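Local coordinates for protein putative S-adenosylmethionine-dependent methyltransferase (Bacteroides thetaiotaomicron, PDB 1WYZ) that probably transfers methyl groups from S-adenosylmethionine to a substrate, like RsmI-type methyltransferases, at residues A[32-37]-A[60-65]; A[75-80]-A[111-116]. All coordinates share one frame; numbering follows the deposited sequence.

Interaction 1 of 2, residues A[32-37]-A[60-65]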
loop_
_atom_site.group_PDB
_atom_site.type_symbol
_atom_site.label_atom_id
_atom_site.label_comp_id
_atom_site.label_asym_id
_atom_site.label_seq_id
_atom_site.Cartn_x
_atom_site.Cartn_y
_atom_site.Cartn_z
ATOM N N ILE A 32 15.457 -1.888 18.749
ATOM C CA ILE A 32 14.628 -0.868 19.385
ATOM C C ILE A 32 14.295 -1.141 20.847
ATOM O O ILE A 32 13.902 -2.246 21.205
ATOM C CB ILE A 32 13.330 -0.693 18.603
ATOM C CG1 ILE A 32 13.666 -0.380 17.141
ATOM C CG2 ILE A 32 12.491 0.401 19.229
ATOM C CD1 ILE A 32 14.241 0.985 16.814
ATOM N N ARG A 33 14.450 -0.112 21.676
ATOM C CA ARG A 33 14.182 -0.195 23.112
ATOM C C ARG A 33 12.965 0.638 23.494
ATOM O O ARG A 33 12.379 0.439 24.557
ATOM C CB ARG A 33 15.372 0.335 23.916
ATOM C CG ARG A 33 16.682 -0.417 23.744
ATOM C CD ARG A 33 17.771 0.253 24.580
ATOM N NE ARG A 33 19.029 -0.485 24.565
ATOM C CZ ARG A 33 20.118 -0.120 25.238
ATOM N NH1 ARG A 33 20.104 0.981 25.983
ATOM N NH2 ARG A 33 21.219 -0.861 25.174
ATOM N N HIS A 34 12.608 1.585 22.627
ATOM C CA HIS A 34 11.477 2.489 22.862
ATOM C C HIS A 34 10.461 2.443 21.723
ATOM O O HIS A 34 10.797 2.721 20.577
ATOM C CB HIS A 34 11.968 3.934 22.990
ATOM C CG HIS A 34 13.215 4.086 23.803
ATOM N ND1 HIS A 34 14.387 3.428 23.500
ATOM C CD2 HIS A 34 13.486 4.857 24.884
ATOM C CE1 HIS A 34 15.327 3.786 24.356
ATOM N NE2 HIS A 34 14.806 4.652 25.205
ATOM N N PHE A 35 9.216 2.123 22.042
ATOM C CA PHE A 35 8.178 2.066 21.026
ATOM C C PHE A 35 7.078 3.079 21.304
ATOM O O PHE A 35 6.782 3.387 22.448
ATOM C CB PHE A 35 7.549 0.668 20.967
ATOM C CG PHE A 35 8.536 -0.430 20.727
ATOM C CD1 PHE A 35 9.300 -0.943 21.774
ATOM C CD2 PHE A 35 8.746 -0.922 19.440
ATOM C CE1 PHE A 35 10.267 -1.925 21.542
ATOM C CE2 PHE A 35 9.720 -1.912 19.196
ATOM C CZ PHE A 35 10.479 -2.411 20.246
ATOM N N ILE A 36 6.485 3.602 20.242
ATOM C CA ILE A 36 5.379 4.537 20.357
ATOM C C ILE A 36 4.238 3.714 19.775
ATOM O O ILE A 36 4.286 3.307 18.616
ATOM C CB ILE A 36 5.624 5.820 19.527
ATOM C CG1 ILE A 36 6.733 6.652 20.173
ATOM C CG2 ILE A 36 4.365 6.673 19.482
ATOM C CD1 ILE A 36 6.471 7.275 21.501
ATOM N N VAL A 37 3.218 3.453 20.588
ATOM C CA VAL A 37 2.107 2.612 20.155
ATOM C C VAL A 37 0.699 3.118 20.434
ATOM O O VAL A 37 0.484 3.991 21.276
ATOM C CB VAL A 37 2.224 1.222 20.801
ATOM C CG1 VAL A 37 3.509 0.537 20.345
ATOM C CG2 VAL A 37 2.214 1.368 22.319
ATOM N N THR A 60 9.036 1.206 28.032
ATOM C CA THR A 60 9.220 2.582 27.609
ATOM C C THR A 60 8.192 2.826 26.514
ATOM O O THR A 60 8.299 3.771 25.733
ATOM C CB THR A 60 10.637 2.815 27.052
ATOM O OG1 THR A 60 10.963 1.766 26.135
ATOM C CG2 THR A 60 11.656 2.838 28.178
ATOM N N PHE A 61 7.196 1.947 26.460
ATOM C CA PHE A 61 6.136 2.063 25.474
ATOM C C PHE A 61 5.364 3.351 25.737
ATOM O O PHE A 61 4.775 3.519 26.803
ATOM C CB PHE A 61 5.169 0.882 25.578
ATOM C CG PHE A 61 5.834 -0.472 25.532
ATOM C CD1 PHE A 61 6.541 -0.962 26.633
ATOM C CD2 PHE A 61 5.721 -1.277 24.398
ATOM C CE1 PHE A 61 7.123 -2.242 26.607
ATOM C CE2 PHE A 61 6.297 -2.557 24.357
ATOM C CZ PHE A 61 6.998 -3.037 25.467
ATOM N N TYR A 62 5.372 4.260 24.771
ATOM C CA TYR A 62 4.660 5.526 24.908
ATOM C C TYR A 62 3.304 5.432 24.206
ATOM O O TYR A 62 3.239 5.203 22.993
ATOM C CB TYR A 62 5.474 6.673 24.288
ATOM C CG TYR A 62 6.813 6.912 24.950
ATOM C CD1 TYR A 62 6.897 7.380 26.264
ATOM C CD2 TYR A 62 8.001 6.658 24.269
ATOM C CE1 TYR A 62 8.142 7.588 26.885
ATOM C CE2 TYR A 62 9.251 6.863 24.879
ATOM C CZ TYR A 62 9.313 7.323 26.184
ATOM O OH TYR A 62 10.545 7.495 26.776
ATOM N N PRO A 63 2.202 5.587 24.964
ATOM C CA PRO A 63 0.841 5.527 24.420
ATOM C C PRO A 63 0.564 6.713 23.501
ATOM O O PRO A 63 0.912 7.851 23.828
ATOM C CB PRO A 63 -0.031 5.548 25.673
ATOM C CG PRO A 63 0.824 4.873 26.687
ATOM C CD PRO A 63 2.168 5.528 26.435
ATOM N N LEU A 64 -0.072 6.442 22.362
ATOM C CA LEU A 64 -0.378 7.476 21.372
ATOM C C LEU A 64 -1.840 7.406 20.907
ATOM O O LEU A 64 -2.382 6.317 20.708
ATOM C CB LEU A 64 0.561 7.291 20.174
ATOM C CG LEU A 64 0.972 8.470 19.291
ATOM C CD1 LEU A 64 -0.210 9.001 18.503
ATOM C CD2 LEU A 64 1.569 9.544 20.171
ATOM N N ASN A 65 -2.467 8.570 20.734
ATOM C CA ASN A 65 -3.865 8.665 20.288
ATOM C C ASN A 65 -4.027 9.593 19.088
ATOM O O ASN A 65 -3.054 10.161 18.594
ATOM C CB ASN A 65 -4.759 9.197 21.412
ATOM C CG ASN A 65 -5.492 8.100 22.141
ATOM O OD1 ASN A 65 -6.011 7.168 21.523
ATOM N ND2 ASN A 65 -5.560 8.211 23.462
#

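Interaction 2 of 2, residues A[75-80]-A[111-116]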
loop_
_atom_site.group_PDB
_atom_site.type_symbol
_atom_site.label_atom_id
_atom_site.label_comp_id
_atom_site.label_asym_id
_atom_site.label_seq_id
_atom_site.Cartn_x
_atom_site.Cartn_y
_atom_site.Cartn_z
ATOM N N GLY A 75 8.066 14.883 23.165
ATOM C CA GLY A 75 8.728 14.310 24.324
ATOM C C GLY A 75 8.978 12.839 24.088
ATOM O O GLY A 75 10.007 12.300 24.479
ATOM N N TYR A 76 8.028 12.185 23.437
ATOM C CA TYR A 76 8.170 10.767 23.145
ATOM C C TYR A 76 9.345 10.499 22.205
ATOM O O TYR A 76 9.958 9.433 22.261
ATOM C CB TYR A 76 6.902 10.219 22.495
ATOM C CG TYR A 76 5.671 10.256 23.362
ATOM C CD1 TYR A 76 5.761 10.170 24.751
ATOM C CD2 TYR A 76 4.405 10.311 22.787
ATOM C CE1 TYR A 76 4.612 10.138 25.542
ATOM C CE2 TYR A 76 3.258 10.277 23.564
ATOM C CZ TYR A 76 3.365 10.191 24.938
ATOM O OH TYR A 76 2.220 10.163 25.701
ATOM N N LEU A 77 9.641 11.467 21.337
ATOM C CA LEU A 77 10.726 11.357 20.368
ATOM C C LEU A 77 12.118 11.619 20.940
ATOM O O LEU A 77 13.122 11.328 20.289
ATOM C CB LEU A 77 10.478 12.317 19.199
ATOM C CG LEU A 77 9.592 11.871 18.031
ATOM C CD1 LEU A 77 8.317 11.259 18.534
ATOM C CD2 LEU A 77 9.293 13.071 17.149
ATOM N N LYS A 78 12.170 12.157 22.155
ATOM C CA LYS A 78 13.436 12.486 22.807
ATOM C C LYS A 78 14.504 11.406 22.706
ATOM O O LYS A 78 15.677 11.707 22.482
ATOM C CB LYS A 78 13.198 12.851 24.277
ATOM C CG LYS A 78 12.420 14.126 24.458
ATOM C CD LYS A 78 12.356 14.559 25.908
ATOM C CE LYS A 78 11.601 15.878 26.023
ATOM N NZ LYS A 78 11.537 16.398 27.411
ATOM N N PRO A 79 14.125 10.135 22.898
ATOM C CA PRO A 79 15.168 9.117 22.786
ATOM C C PRO A 79 15.763 9.133 21.374
ATOM O O PRO A 79 16.987 9.057 21.203
ATOM C CB PRO A 79 14.420 7.833 23.103
ATOM C CG PRO A 79 13.455 8.295 24.157
ATOM C CD PRO A 79 12.922 9.581 23.545
ATOM N N LEU A 80 14.894 9.246 20.371
ATOM C CA LEU A 80 15.345 9.287 18.982
ATOM C C LEU A 80 16.252 10.501 18.770
ATOM O O LEU A 80 17.300 10.414 18.119
ATOM C CB LEU A 80 14.148 9.359 18.025
ATOM C CG LEU A 80 14.537 9.491 16.551
ATOM C CD1 LEU A 80 15.625 8.484 16.223
ATOM C CD2 LEU A 80 13.328 9.282 15.674
ATOM N N GLN A 111 10.759 17.696 12.928
ATOM C CA GLN A 111 12.021 17.827 13.641
ATOM C C GLN A 111 13.144 17.233 12.809
ATOM O O GLN A 111 14.248 17.008 13.297
ATOM C CB GLN A 111 11.930 17.140 15.000
ATOM C CG GLN A 111 10.851 17.753 15.871
ATOM C CD GLN A 111 10.875 17.232 17.290
ATOM O OE1 GLN A 111 10.855 16.030 17.518
ATOM N NE2 GLN A 111 10.914 18.141 18.254
ATOM N N LYS A 112 12.838 16.983 11.541
ATOM C CA LYS A 112 13.796 16.431 10.593
ATOM C C LYS A 112 14.492 15.164 11.098
ATOM O O LYS A 112 15.667 14.938 10.824
ATOM C CB LYS A 112 14.822 17.504 10.224
ATOM C CG LYS A 112 15.812 17.105 9.155
ATOM C CD LYS A 112 17.024 18.036 9.172
ATOM C CE LYS A 112 18.153 17.507 8.292
ATOM N NZ LYS A 112 18.673 16.183 8.758
ATOM N N LEU A 113 13.762 14.340 11.846
ATOM C CA LEU A 113 14.314 13.075 12.332
ATOM C C LEU A 113 14.143 12.069 11.199
ATOM O O LEU A 113 13.202 12.186 10.398
ATOM C CB LEU A 113 13.547 12.563 13.552
ATOM C CG LEU A 113 13.556 13.375 14.843
ATOM C CD1 LEU A 113 12.605 12.702 15.851
ATOM C CD2 LEU A 113 14.989 13.497 15.385
ATOM N N LYS A 114 15.041 11.084 11.140
ATOM C CA LYS A 114 14.988 10.045 10.108
ATOM C C LYS A 114 13.831 9.073 10.332
ATOM O O LYS A 114 13.653 8.523 11.420
ATOM C CB LYS A 114 16.305 9.256 10.066
ATOM C CG LYS A 114 16.315 8.094 9.086
ATOM C CD LYS A 114 16.074 8.588 7.689
ATOM C CE LYS A 114 16.406 7.527 6.671
ATOM N NZ LYS A 114 17.829 7.116 6.791
ATOM N N VAL A 115 13.060 8.861 9.274
ATOM C CA VAL A 115 11.910 7.973 9.314
ATOM C C VAL A 115 12.103 6.885 8.258
ATOM O O VAL A 115 12.537 7.158 7.131
ATOM C CB VAL A 115 10.606 8.755 8.998
ATOM C CG1 VAL A 115 9.389 7.839 9.092
ATOM C CG2 VAL A 115 10.478 9.918 9.944
ATOM N N ILE A 116 11.797 5.648 8.627
ATOM C CA ILE A 116 11.932 4.550 7.692
ATOM C C ILE A 116 10.820 3.522 7.887
ATOM O O ILE A 116 10.692 2.903 8.942
ATOM C CB ILE A 116 13.353 3.929 7.803
ATOM C CG1 ILE A 116 13.372 2.524 7.212
ATOM C CG2 ILE A 116 13.830 3.981 9.231
ATOM C CD1 ILE A 116 14.764 1.948 6.963
#

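Interaction 1 of 2, residues A[32-37]-A[60-65]
I36 and L64 meet on one side of a short parallel strand pair, with the CG2 branch of I36 crossing L64 at a slant, 3.8 Å from its CG. That branch stands anti to the backbone N and is the one that reaches L64; CD1, on the other branch, points toward Y62, but its modelled position there is too close to be relied on. Shortening I36 to an alanine would probably strip L64 of its CG2 neighbour and open a gap on the side where V104 of helix 100-110 packs. Further along the same face, H34 offers its ring edge to Y62, with CD2 4.4 Å from OH. The other face holds F35 and F61, whose rings are nearly parallel (planes at 24°) but slid apart, with centroids separated by 5.9 Å. They therefore touch through rim carbons, F35 CD1 to F61 CE2, and L47 of helix 40-50 packs on both side chains. The backbone fixes the register. Y62 N donates to F35 O at 2.9 Å, and V37 N donates to Y62 O at 3.0 Å. The third bond, L64 N to V37 O, is short at 2.7 Å but bent, with 134° at the hydrogen. Helix 40-50 packs on the F35, V37 and F61 face and links strands 34-37 and 62-63, making a beta-alpha-beta crossover at the edge of the parallel sheet of an alpha/beta domain.

Interaction 2 of 2, residues A[75-80]-A[111-116]
The two backbones keep a side-chain layer between them, since even the nearest alpha carbons, L80 CA and L113 CA, are 7.7 Å apart. L113 is the central side chain of that layer. Its CD1 lies 3.6 Å from L77 CD2 and 3.5 Å from L80 CD2, so a single methyl serves two leucines spaced three residues apart on helix 70-81. The two approaches differ: L80 and L113 point at each other tip to tip, whereas L77 and L113 pass at a slant. In L80 the CG is anti to the backbone N (chi1 176°), which swings CG toward L113; L80 CD2 also approaches L113 CB at 3.9 Å. Q111 borders this leucine group. Its chain, extended beyond CG, places OE1 3.4 Å from L77 CD2, a van der Waals contact of the amide oxygen with a methyl, while the amide nitrogen has a weak hydrogen bond to the hydroxyl of S74. L77 packs as well on V104, I107 and A108 of helix 100-110, and L80 on L5 of strand 5-8, so the leucines bridge the two helices and the sheet. The segment 111-116 gets its course from the end of helix 100-110: K112 takes a positive phi of 52°, K112 N bonds to Q109 O and L113 N to A108 O. This is a Schellman motif, here turning the chain from the helix into strand 115-117 with L113 directed at the neighbouring helix.

How the interactions relate
The centres of interactions 1 and 2 lie about 12 Å apart, and helix 70-81, which follows strand 62-63 in the chain, joins them. Y76 sits in the helical segment of interaction 2 but faces interaction 1: its CD1 is 3.4 Å from Y62 CD1, and its OH makes a probable hydrogen bond to P63 O at 3.3 Å. Nearby, P79 CG approaches H34 CD2 at 3.5 Å. One helix thus packs on strands 34-37 and 62-63 and, through L77 and L80, on L113. Strands 62-63 and 115-117 are the outermost strands of the same parallel sheet within this chain. No ligand or known site marks either contact, so both are described here as packing within the fold.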